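Local coordinates for protein delta-aminolevulinic acid dehydratase (Toxoplasma gondii ME49, PDB 3OBK) that probably catalyses the condensation of two molecules of 5-aminolevulinic acid to porphobilinogen, an early step of tetrapyrrole biosynthesis, working as an octamer, at residues Q240-P243 with S244-R247; V266-G269 with L270-D274; L276-I279 with R280-K284. All coordinates share one frame; numbering follows the deposited sequence.

Interaction 1: residues Q240-P243 with S244-R247. With PBG (3-[5-(aminomethyl)-4-(carboxymethyl)-1H-pyrrol-3-yl]propanoic acid), chain L.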
ATOM      1  N   GLN A 240     -12.978 -24.608  16.247  1.00 11.33           N
ATOM      2  CA  GLN A 240     -13.535 -23.316  15.867  1.00 10.79           C
ATOM      3  C   GLN A 240     -12.659 -22.202  16.467  1.00 10.83           C
ATOM      4  O   GLN A 240     -11.955 -22.404  17.450  1.00 10.99           O
ATOM      5  CB  GLN A 240     -14.986 -23.207  16.269  1.00 10.37           C
ATOM      6  CG  GLN A 240     -15.887 -24.225  15.510  1.00 10.63           C
ATOM      7  CD  GLN A 240     -17.334 -24.269  16.012  1.00 10.81           C
ATOM      8  OE1 GLN A 240     -17.707 -23.603  16.983  1.00  8.68           O
ATOM      9  NE2 GLN A 240     -18.152 -25.087  15.354  1.00 13.39           N
ATOM     10  N   MET A 241     -12.688 -21.041  15.839  1.00 10.94           N
ATOM     11  CA  MET A 241     -11.793 -19.927  16.170  1.00 11.34           C
ATOM     12  C   MET A 241     -12.237 -19.081  17.361  1.00 10.76           C
ATOM     13  O   MET A 241     -13.422 -18.898  17.628  1.00 10.63           O
ATOM     14  CB  MET A 241     -11.667 -19.001  14.952  1.00 11.71           C
ATOM     15  CG  MET A 241     -10.870 -19.619  13.813  1.00 13.93           C
ATOM     16  SD  MET A 241     -10.745 -18.611  12.326  1.00 18.00           S
ATOM     17  CE  MET A 241     -10.365 -17.043  13.095  1.00 17.71           C
ATOM     18  N   ASP A 242     -11.262 -18.547  18.056  1.00 10.56           N
ATOM     19  CA  ASP A 242     -11.496 -17.593  19.124  1.00 10.60           C
ATOM     20  C   ASP A 242     -12.063 -16.320  18.526  1.00 10.11           C
ATOM     21  O   ASP A 242     -11.439 -15.717  17.661  1.00 10.34           O
ATOM     22  CB  ASP A 242     -10.149 -17.269  19.783  1.00 11.04           C
ATOM     23  CG  ASP A 242     -10.288 -16.514  21.113  1.00 12.25           C
ATOM     24  OD1 ASP A 242     -11.387 -15.992  21.394  1.00 10.61           O
ATOM     25  OD2 ASP A 242      -9.276 -16.464  21.871  1.00 13.54           O
ATOM     26  N   PRO A 243     -13.233 -15.888  18.983  1.00  9.75           N
ATOM     27  CA  PRO A 243     -13.761 -14.602  18.572  1.00  9.52           C
ATOM     28  C   PRO A 243     -12.859 -13.399  18.872  1.00  9.60           C
ATOM     29  O   PRO A 243     -13.116 -12.339  18.369  1.00  9.26           O
ATOM     30  CB  PRO A 243     -15.038 -14.469  19.388  1.00  9.93           C
ATOM     31  CG  PRO A 243     -15.407 -15.811  19.809  1.00  9.98           C
ATOM     32  CD  PRO A 243     -14.133 -16.574  19.921  1.00 10.48           C
ATOM     33  N   SER A 244     -11.829 -13.551  19.690  1.00  9.79           N
ATOM     34  CA  SER A 244     -10.959 -12.451  20.000  1.00 10.31           C
ATOM     35  C   SER A 244      -9.990 -12.089  18.876  1.00 11.05           C
ATOM     36  O   SER A 244      -9.279 -11.084  18.973  1.00 10.26           O
ATOM     37  CB  SER A 244     -10.124 -12.792  21.222  1.00 10.98           C
ATOM     38  OG  SER A 244     -10.883 -13.307  22.281  1.00  9.45           O
ATOM     39  N   ASN A 245      -9.959 -12.897  17.810  1.00 11.90           N
ATOM     40  CA  ASN A 245      -8.877 -12.837  16.828  1.00 12.39           C
ATOM     41  C   ASN A 245      -9.321 -12.468  15.420  1.00 12.93           C
ATOM     42  O   ASN A 245     -10.293 -13.014  14.917  1.00 11.92           O
ATOM     43  CB  ASN A 245      -8.181 -14.194  16.816  1.00 12.14           C
ATOM     44  CG  ASN A 245      -7.547 -14.525  18.161  1.00 12.20           C
ATOM     45  OD1 ASN A 245      -7.457 -13.664  19.041  1.00 10.89           O
ATOM     46  ND2 ASN A 245      -7.104 -15.771  18.327  1.00  9.50           N
ATOM     47  N   SER A 246      -8.577 -11.559  14.780  1.00 14.39           N
ATOM     48  CA  SER A 246      -8.820 -11.215  13.352  1.00 15.17           C
ATOM     49  C   SER A 246      -7.676 -11.651  12.471  1.00 15.22           C
ATOM     50  O   SER A 246      -7.908 -12.237  11.421  1.00 15.32           O
ATOM     51  CB  SER A 246      -9.078  -9.706  13.143  1.00 15.44           C
ATOM     52  OG  SER A 246      -8.080  -8.915  13.789  1.00 16.61           O
ATOM     53  N   ARG A 247      -6.447 -11.367  12.881  1.00 15.60           N
ATOM     54  CA  ARG A 247      -5.274 -11.778  12.086  1.00 16.86           C
ATOM     55  C   ARG A 247      -5.311 -13.274  11.707  1.00 16.91           C
ATOM     56  O   ARG A 247      -4.996 -13.676  10.568  1.00 16.62           O
ATOM     57  CB  ARG A 247      -3.995 -11.406  12.838  1.00 17.68           C
ATOM     58  CG  ARG A 247      -2.708 -11.981  12.291  1.00 21.40           C
ATOM     59  CD  ARG A 247      -1.557 -11.880  13.347  1.00 26.11           C
ATOM     60  NE  ARG A 247      -1.931 -12.572  14.594  1.00 29.00           N
ATOM     61  CZ  ARG A 247      -1.289 -12.474  15.757  1.00 30.30           C
ATOM     62  NH1 ARG A 247      -1.743 -13.146  16.825  1.00 29.33           N
ATOM     63  NH2 ARG A 247      -0.198 -11.711  15.855  1.00 30.93           N
TER
HETATM   64  CHA PBG L 360     -21.939 -28.045  11.875  1.00 19.71           C
HETATM   65  C1A PBG L 360     -22.712 -26.788  11.643  1.00 19.58           C
HETATM   66  C2A PBG L 360     -23.123 -25.879  12.613  1.00 19.49           C
HETATM   67  C3A PBG L 360     -23.796 -24.878  11.936  1.00 16.46           C
HETATM   68  C4A PBG L 360     -23.697 -25.158  10.585  1.00 18.81           C
HETATM   69  NA  PBG L 360     -23.064 -26.330  10.433  1.00 19.44           N
HETATM   70  C5A PBG L 360     -23.048 -26.004  14.116  1.00 21.31           C
HETATM   71  C6A PBG L 360     -21.714 -25.936  14.723  1.00 19.95           C
HETATM   72  O1A PBG L 360     -20.732 -26.147  13.962  1.00 22.89           O
HETATM   73  O2A PBG L 360     -21.594 -25.763  15.957  1.00 16.92           O
HETATM   74  C7A PBG L 360     -24.485 -23.731  12.567  1.00 14.72           C
HETATM   75  C8A PBG L 360     -25.395 -22.938  11.705  1.00 12.13           C
HETATM   76  C9A PBG L 360     -26.317 -21.994  12.356  1.00  9.48           C
HETATM   77  O3A PBG L 360     -27.320 -21.664  11.731  1.00 14.05           O
HETATM   78  O4A PBG L 360     -26.296 -21.741  13.571  1.00  9.26           O
HETATM   79  N1  PBG L 360     -20.617 -28.132  11.347  1.00 18.89           N
HETATM   80  O   HOH W   1      -6.862 -17.004  21.022  1.00  2.99           O

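Interaction 2: residues V266-G269 with L270-D274. With PBG (3-[5-(aminomethyl)-4-(carboxymethyl)-1H-pyrrol-3-yl]propanoic acid), chain L.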
ATOM      1  N   VAL A 266     -17.526 -16.791   5.946  1.00 10.87           N
ATOM      2  CA  VAL A 266     -17.285 -16.307   7.307  1.00 10.07           C
ATOM      3  C   VAL A 266     -18.556 -16.525   8.067  1.00 10.29           C
ATOM      4  O   VAL A 266     -19.641 -16.199   7.571  1.00 10.11           O
ATOM      5  CB  VAL A 266     -16.989 -14.799   7.367  1.00 10.30           C
ATOM      6  CG1 VAL A 266     -16.901 -14.303   8.868  1.00  8.69           C
ATOM      7  CG2 VAL A 266     -15.742 -14.484   6.575  1.00  8.69           C
ATOM      8  N   LYS A 267     -18.419 -17.041   9.279  1.00 10.54           N
ATOM      9  CA  LYS A 267     -19.547 -17.419  10.082  1.00 10.72           C
ATOM     10  C   LYS A 267     -19.127 -17.357  11.499  1.00 10.43           C
ATOM     11  O   LYS A 267     -18.038 -17.823  11.821  1.00 10.79           O
ATOM     12  CB  LYS A 267     -19.886 -18.842   9.764  1.00 11.70           C
ATOM     13  CG  LYS A 267     -20.999 -19.504  10.578  1.00 13.12           C
ATOM     14  CD  LYS A 267     -21.117 -20.876   9.985  1.00 16.17           C
ATOM     15  CE  LYS A 267     -21.760 -21.914  10.831  1.00 18.86           C
ATOM     16  NZ  LYS A 267     -21.331 -23.255  10.270  1.00 20.04           N
ATOM     17  N   PRO A 268     -19.976 -16.804  12.374  1.00  9.93           N
ATOM     18  CA  PRO A 268     -21.289 -16.193  12.139  1.00  9.72           C
ATOM     19  C   PRO A 268     -21.279 -14.895  11.336  1.00  9.39           C
ATOM     20  O   PRO A 268     -20.294 -14.570  10.716  1.00  9.24           O
ATOM     21  CB  PRO A 268     -21.828 -15.964  13.557  1.00 10.20           C
ATOM     22  CG  PRO A 268     -21.064 -16.950  14.409  1.00  9.61           C
ATOM     23  CD  PRO A 268     -19.723 -17.037  13.800  1.00  9.33           C
ATOM     24  N   GLY A 269     -22.397 -14.174  11.351  1.00  9.67           N
ATOM     25  CA  GLY A 269     -22.663 -13.134  10.358  1.00  9.61           C
ATOM     26  C   GLY A 269     -22.420 -11.714  10.812  1.00  9.67           C
ATOM     27  O   GLY A 269     -21.302 -11.229  10.753  1.00 10.21           O
ATOM     28  N   LEU A 270     -23.471 -11.056  11.278  1.00  9.86           N
ATOM     29  CA  LEU A 270     -23.393  -9.658  11.667  1.00 10.27           C
ATOM     30  C   LEU A 270     -22.264  -9.384  12.656  1.00 10.05           C
ATOM     31  O   LEU A 270     -21.526  -8.420  12.498  1.00 10.62           O
ATOM     32  CB  LEU A 270     -24.725  -9.171  12.256  1.00 10.32           C
ATOM     33  CG  LEU A 270     -25.834  -8.942  11.250  1.00 11.57           C
ATOM     34  CD1 LEU A 270     -27.045  -8.362  11.972  1.00 11.64           C
ATOM     35  CD2 LEU A 270     -25.373  -8.031  10.116  1.00 10.89           C
ATOM     36  N   PRO A 271     -22.109 -10.227  13.673  1.00  9.44           N
ATOM     37  CA  PRO A 271     -20.989  -9.929  14.553  1.00  9.39           C
ATOM     38  C   PRO A 271     -19.608 -10.187  13.969  1.00  8.54           C
ATOM     39  O   PRO A 271     -18.653 -10.071  14.699  1.00  8.59           O
ATOM     40  CB  PRO A 271     -21.219 -10.839  15.769  1.00  9.21           C
ATOM     41  CG  PRO A 271     -22.574 -11.418  15.609  1.00  9.69           C
ATOM     42  CD  PRO A 271     -22.909 -11.360  14.153  1.00  9.99           C
ATOM     43  N   TYR A 272     -19.484 -10.550  12.699  1.00  8.44           N
ATOM     44  CA  TYR A 272     -18.153 -10.794  12.106  1.00  8.39           C
ATOM     45  C   TYR A 272     -17.921 -10.019  10.798  1.00  8.40           C
ATOM     46  O   TYR A 272     -17.055 -10.366   9.985  1.00  8.36           O
ATOM     47  CB  TYR A 272     -17.932 -12.306  11.981  1.00  8.29           C
ATOM     48  CG  TYR A 272     -17.868 -12.943  13.351  1.00  8.74           C
ATOM     49  CD1 TYR A 272     -16.673 -13.006  14.052  1.00  9.01           C
ATOM     50  CD2 TYR A 272     -19.028 -13.404  13.988  1.00 10.48           C
ATOM     51  CE1 TYR A 272     -16.606 -13.563  15.334  1.00  9.11           C
ATOM     52  CE2 TYR A 272     -18.981 -13.953  15.291  1.00  9.33           C
ATOM     53  CZ  TYR A 272     -17.763 -14.015  15.959  1.00  9.41           C
ATOM     54  OH  TYR A 272     -17.693 -14.521  17.238  1.00  8.55           O
ATOM     55  N   LEU A 273     -18.681  -8.931  10.617  1.00  8.93           N
ATOM     56  CA  LEU A 273     -18.619  -8.156   9.375  1.00  9.01           C
ATOM     57  C   LEU A 273     -17.229  -7.589   9.185  1.00  9.04           C
ATOM     58  O   LEU A 273     -16.780  -7.434   8.072  1.00  9.95           O
ATOM     59  CB  LEU A 273     -19.694  -7.061   9.314  1.00  9.26           C
ATOM     60  CG  LEU A 273     -21.213  -7.448   9.305  1.00  9.28           C
ATOM     61  CD1 LEU A 273     -22.121  -6.214   9.201  1.00  8.88           C
ATOM     62  CD2 LEU A 273     -21.530  -8.473   8.214  1.00  8.55           C
ATOM     63  N   ASP A 274     -16.518  -7.330  10.271  1.00  9.31           N
ATOM     64  CA  ASP A 274     -15.110  -6.893  10.161  1.00  9.40           C
ATOM     65  C   ASP A 274     -14.218  -7.952   9.524  1.00  9.19           C
ATOM     66  O   ASP A 274     -13.322  -7.616   8.748  1.00 10.71           O
ATOM     67  CB  ASP A 274     -14.503  -6.469  11.513  1.00  8.83           C
ATOM     68  CG  ASP A 274     -14.514  -7.571  12.514  1.00  8.77           C
ATOM     69  OD1 ASP A 274     -15.606  -8.164  12.666  1.00 10.53           O
ATOM     70  OD2 ASP A 274     -13.471  -7.859  13.153  1.00  8.81           O
TER
HETATM   71  CHA PBG L 360     -21.939 -28.045  11.875  1.00 19.71           C
HETATM   72  C1A PBG L 360     -22.712 -26.788  11.643  1.00 19.58           C
HETATM   73  C2A PBG L 360     -23.123 -25.879  12.613  1.00 19.49           C
HETATM   74  C3A PBG L 360     -23.796 -24.878  11.936  1.00 16.46           C
HETATM   75  C4A PBG L 360     -23.697 -25.158  10.585  1.00 18.81           C
HETATM   76  NA  PBG L 360     -23.064 -26.330  10.433  1.00 19.44           N
HETATM   77  C5A PBG L 360     -23.048 -26.004  14.116  1.00 21.31           C
HETATM   78  C6A PBG L 360     -21.714 -25.936  14.723  1.00 19.95           C
HETATM   79  O1A PBG L 360     -20.732 -26.147  13.962  1.00 22.89           O
HETATM   80  O2A PBG L 360     -21.594 -25.763  15.957  1.00 16.92           O
HETATM   81  C7A PBG L 360     -24.485 -23.731  12.567  1.00 14.72           C
HETATM   82  C8A PBG L 360     -25.395 -22.938  11.705  1.00 12.13           C
HETATM   83  C9A PBG L 360     -26.317 -21.994  12.356  1.00  9.48           C
HETATM   84  O3A PBG L 360     -27.320 -21.664  11.731  1.00 14.05           O
HETATM   85  O4A PBG L 360     -26.296 -21.741  13.571  1.00  9.26           O
HETATM   86  N1  PBG L 360     -20.617 -28.132  11.347  1.00 18.89           N

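Interaction 3: residues L276-I279 with R280-K284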
ATOM      1  N   LEU A 276     -15.316 -10.415   7.600  1.00  9.27           N
ATOM      2  CA  LEU A 276     -15.853 -10.502   6.257  1.00  9.14           C
ATOM      3  C   LEU A 276     -15.209  -9.456   5.369  1.00  9.66           C
ATOM      4  O   LEU A 276     -14.713  -9.796   4.303  1.00 10.71           O
ATOM      5  CB  LEU A 276     -17.382 -10.330   6.278  1.00  8.50           C
ATOM      6  CG  LEU A 276     -18.138 -10.414   4.967  1.00  8.46           C
ATOM      7  CD1 LEU A 276     -18.026 -11.789   4.325  1.00  8.74           C
ATOM      8  CD2 LEU A 276     -19.610 -10.071   5.196  1.00  9.55           C
ATOM      9  N   ALA A 277     -15.202  -8.192   5.797  1.00 10.12           N
ATOM     10  CA  ALA A 277     -14.635  -7.108   4.975  1.00 10.10           C
ATOM     11  C   ALA A 277     -13.152  -7.295   4.769  1.00 10.20           C
ATOM     12  O   ALA A 277     -12.639  -7.025   3.695  1.00  9.54           O
ATOM     13  CB  ALA A 277     -14.895  -5.754   5.561  1.00  9.52           C
ATOM     14  N   LYS A 278     -12.454  -7.757   5.793  1.00 11.10           N
ATOM     15  CA  LYS A 278     -10.999  -7.845   5.683  1.00 11.90           C
ATOM     16  C   LYS A 278     -10.623  -8.930   4.684  1.00 11.54           C
ATOM     17  O   LYS A 278      -9.787  -8.701   3.820  1.00 10.75           O
ATOM     18  CB  LYS A 278     -10.351  -8.070   7.033  1.00 12.17           C
ATOM     19  CG  LYS A 278      -8.831  -8.208   6.976  1.00 16.63           C
ATOM     20  CD  LYS A 278      -8.109  -7.078   6.165  1.00 21.46           C
ATOM     21  CE  LYS A 278      -7.479  -5.996   7.060  1.00 24.59           C
ATOM     22  NZ  LYS A 278      -7.374  -4.670   6.320  1.00 28.17           N
ATOM     23  N   ILE A 279     -11.293 -10.082   4.770  1.00 12.05           N
ATOM     24  CA  ILE A 279     -11.039 -11.184   3.854  1.00 12.82           C
ATOM     25  C   ILE A 279     -11.481 -10.822   2.451  1.00 13.94           C
ATOM     26  O   ILE A 279     -10.834 -11.177   1.492  1.00 14.52           O
ATOM     27  CB  ILE A 279     -11.691 -12.512   4.314  1.00 12.36           C
ATOM     28  CG1 ILE A 279     -11.152 -12.903   5.699  1.00 13.32           C
ATOM     29  CG2 ILE A 279     -11.398 -13.628   3.305  1.00 10.01           C
ATOM     30  CD1 ILE A 279      -9.599 -12.806   5.866  1.00  9.23           C
ATOM     31  N   ARG A 280     -12.566 -10.080   2.324  1.00 15.78           N
ATOM     32  CA  ARG A 280     -12.966  -9.550   1.009  1.00 17.07           C
ATOM     33  C   ARG A 280     -11.894  -8.712   0.346  1.00 17.81           C
ATOM     34  O   ARG A 280     -11.726  -8.765  -0.848  1.00 18.04           O
ATOM     35  CB  ARG A 280     -14.211  -8.683   1.160  1.00 17.65           C
ATOM     36  CG  ARG A 280     -14.714  -8.063  -0.142  1.00 20.06           C
ATOM     37  CD  ARG A 280     -14.720  -9.078  -1.253  1.00 23.68           C
ATOM     38  NE  ARG A 280     -15.914  -8.971  -2.057  1.00 27.95           N
ATOM     39  CZ  ARG A 280     -15.999  -8.334  -3.226  1.00 33.49           C
ATOM     40  NH1 ARG A 280     -14.930  -7.736  -3.788  1.00 31.89           N
ATOM     41  NH2 ARG A 280     -17.181  -8.339  -3.854  1.00 36.24           N
ATOM     42  N   GLU A 281     -11.206  -7.906   1.140  1.00 19.22           N
ATOM     43  CA  GLU A 281     -10.208  -6.971   0.660  1.00 21.01           C
ATOM     44  C   GLU A 281      -9.014  -7.743   0.123  1.00 21.16           C
ATOM     45  O   GLU A 281      -8.454  -7.391  -0.884  1.00 20.85           O
ATOM     46  CB  GLU A 281      -9.800  -6.042   1.819  1.00 21.98           C
ATOM     47  CG  GLU A 281      -8.759  -4.970   1.523  1.00 27.33           C
ATOM     48  CD  GLU A 281      -8.533  -3.996   2.715  1.00 35.41           C
ATOM     49  OE1 GLU A 281      -8.781  -4.410   3.893  1.00 38.96           O
ATOM     50  OE2 GLU A 281      -8.088  -2.825   2.469  1.00 37.89           O
ATOM     51  N   LYS A 282      -8.666  -8.831   0.793  1.00 21.89           N
ATOM     52  CA  LYS A 282      -7.459  -9.597   0.480  1.00 22.64           C
ATOM     53  C   LYS A 282      -7.679 -10.826  -0.437  1.00 22.42           C
ATOM     54  O   LYS A 282      -6.764 -11.229  -1.164  1.00 24.05           O
ATOM     55  CB  LYS A 282      -6.729  -9.958   1.800  1.00 23.11           C
ATOM     56  CG  LYS A 282      -5.640  -8.875   2.157  1.00 25.74           C
ATOM     57  CD  LYS A 282      -5.562  -8.436   3.611  1.00 27.91           C
ATOM     58  CE  LYS A 282      -5.187  -6.913   3.708  1.00 30.72           C
ATOM     59  NZ  LYS A 282      -3.792  -6.491   3.248  1.00 30.70           N
ATOM     60  N   SER A 283      -8.881 -11.390  -0.461  1.00 20.85           N
ATOM     61  CA  SER A 283      -9.122 -12.581  -1.260  1.00 19.74           C
ATOM     62  C   SER A 283      -9.436 -12.252  -2.702  1.00 19.23           C
ATOM     63  O   SER A 283      -9.907 -11.153  -3.015  1.00 19.24           O
ATOM     64  CB  SER A 283     -10.311 -13.346  -0.715  1.00 19.64           C
ATOM     65  OG  SER A 283     -10.394 -14.593  -1.344  1.00 19.68           O
ATOM     66  N   LYS A 284      -9.197 -13.220  -3.580  1.00 18.33           N
ATOM     67  CA  LYS A 284      -9.707 -13.139  -4.946  1.00 18.03           C
ATOM     68  C   LYS A 284     -10.856 -14.125  -5.177  1.00 16.47           C
ATOM     69  O   LYS A 284     -11.289 -14.286  -6.313  1.00 16.56           O
ATOM     70  CB  LYS A 284      -8.596 -13.381  -5.967  1.00 18.95           C
ATOM     71  CG  LYS A 284      -7.357 -12.542  -5.778  1.00 20.76           C
ATOM     72  CD  LYS A 284      -7.632 -11.023  -5.972  1.00 24.90           C
ATOM     73  CE  LYS A 284      -6.404 -10.178  -5.519  1.00 27.96           C
ATOM     74  NZ  LYS A 284      -5.847 -10.745  -4.213  1.00 29.24           N
TER

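Interaction 1: residues Q240-P243 with S244-R247
With CG of D242 turned away from its own backbone N (chi1 -167°) and OG of S244 held beside its own (chi1 -48°), the D242 carboxylate and the S244 hydroxyl are brought together. One oxygen, OD1, takes two donors from the same face of the carboxylate, both from above its plane: S244 N at 3.0 Å from D242 OD1, with a fairly straight N-H (164°), and S244 OG at 2.9 Å from D242 OD1. The serine hydroxyl is also bonded to K319 of a second subunit, which draws this corner into the interface. The backbone closes over the same residues, as N245 N donates to D242 O at 3.2 Å. Together these bonds make a type I turn from D242 to N245 with an Asx turn built on its first residue, in the loop just before helix 247-258. D242 OD2 accepts a hydrogen bond from a water at 2.6 Å, and that water accepts one from N245 ND2. That amide is fixed further by E248 through ND2 and by the backbone N of E38 of the second subunit through OD1. Preceding the turn, Q240 reaches the ligand pocket, its NE2 lying 3.1 Å from O1A of the porphobilinogen acetate group.

Interaction 2: residues V266-G269 with L270-D274
Y272 N donates to G269 O at 2.7 Å with an N-H angle of 157°, closing a tight turn over L270 and P271. The two N-H groups at the start of this turn, those of G269 and L270, both bond to the carboxylate of E295. Y272, at the N-cap position of helix 273-282, swings its ring back over the strand end. Its chi1 of -65° keeps CG beside its own N, and CE2 of the ring packs against the P268 ring, P268 CD to Y272 CE2 being 3.5 Å, the proline and tyrosine side chains running abreast. V266 CG1 meets Y272 CB at 3.8 Å, the two side chains crossing at a slant. Y214 stacks on the Y272 ring, and Y272 OH bonds to E316 of a second subunit. A cis peptide precedes P268, while the extended side chain of K267 leaves in another direction and brings NZ to 3.1 Å from C4A of the porphobilinogen, near K213. This is the C-terminal strand end and following loop of a beta-alpha-beta unit, the place where TIM barrels such as this one carry their ligand pocket.

Interaction 3: residues L276-I279 with R280-K284
Residues 276 to 282 keep the i-to-i+4 alpha-helical bonds, with weak i-to-i+3 bonds beside them from E281 N and K282 N, R280 N to L276 O at 2.9 Å being the shortest rung before the last turn, where S283 N closes on I279 O at 2.8 Å and the chain then leaves helical geometry. On the outer face K278 and E281 form a salt bridge, K278 NZ to E281 OE1 at 2.8 Å. The lysine goes out with CG anti to N (chi1 179°) and bends at chi2 and chi3, which brings its ammonium to the syn side of an extended glutamate, 35° out of the carboxylate plane. A salt bridge also joins K278 to E281 of a second subunit, so the pair lies at an interface. The aliphatic part of K282 runs alongside K278, with K278 CD 3.8 Å from K282 CE; the two ammonium groups stay 5.1 Å apart, K278 NZ to K282 NZ, and the nearby glutamate probably eases their like charge. At the end of the helix I279 CG2 touches S283 CB at 4.2 Å, and S283 OG bonds to the N of L285 in an ST turn leading to strand 287-291. I279 packs against A253 and E250 of helix 247-258 and, with R280, against M287 of strand 287-291, while L276 covers A289, so the helix is wedged between a neighbouring helix and the strand that follows it.

How the interactions relate
The three contacts come in series along the chain and lie close in space, interaction 1 touching interaction 2 where P243 CB meets Y272 OH at 3.4 Å, and interaction 2 touching interaction 3 where V266 CG2 meets L276 CA at 4.0 Å. Interactions 2 and 3 share helix 273-282, its start and its end. Interactions 1 and 2 each send a side chain, Q240 and K267, to the porphobilinogen, while interaction 3 has no part in the pocket; its centre is about 12 Å from that of interaction 2 and about 16 Å from that of interaction 1. All three border the same second subunit, linking the pocket-lining loops to the octamer interface.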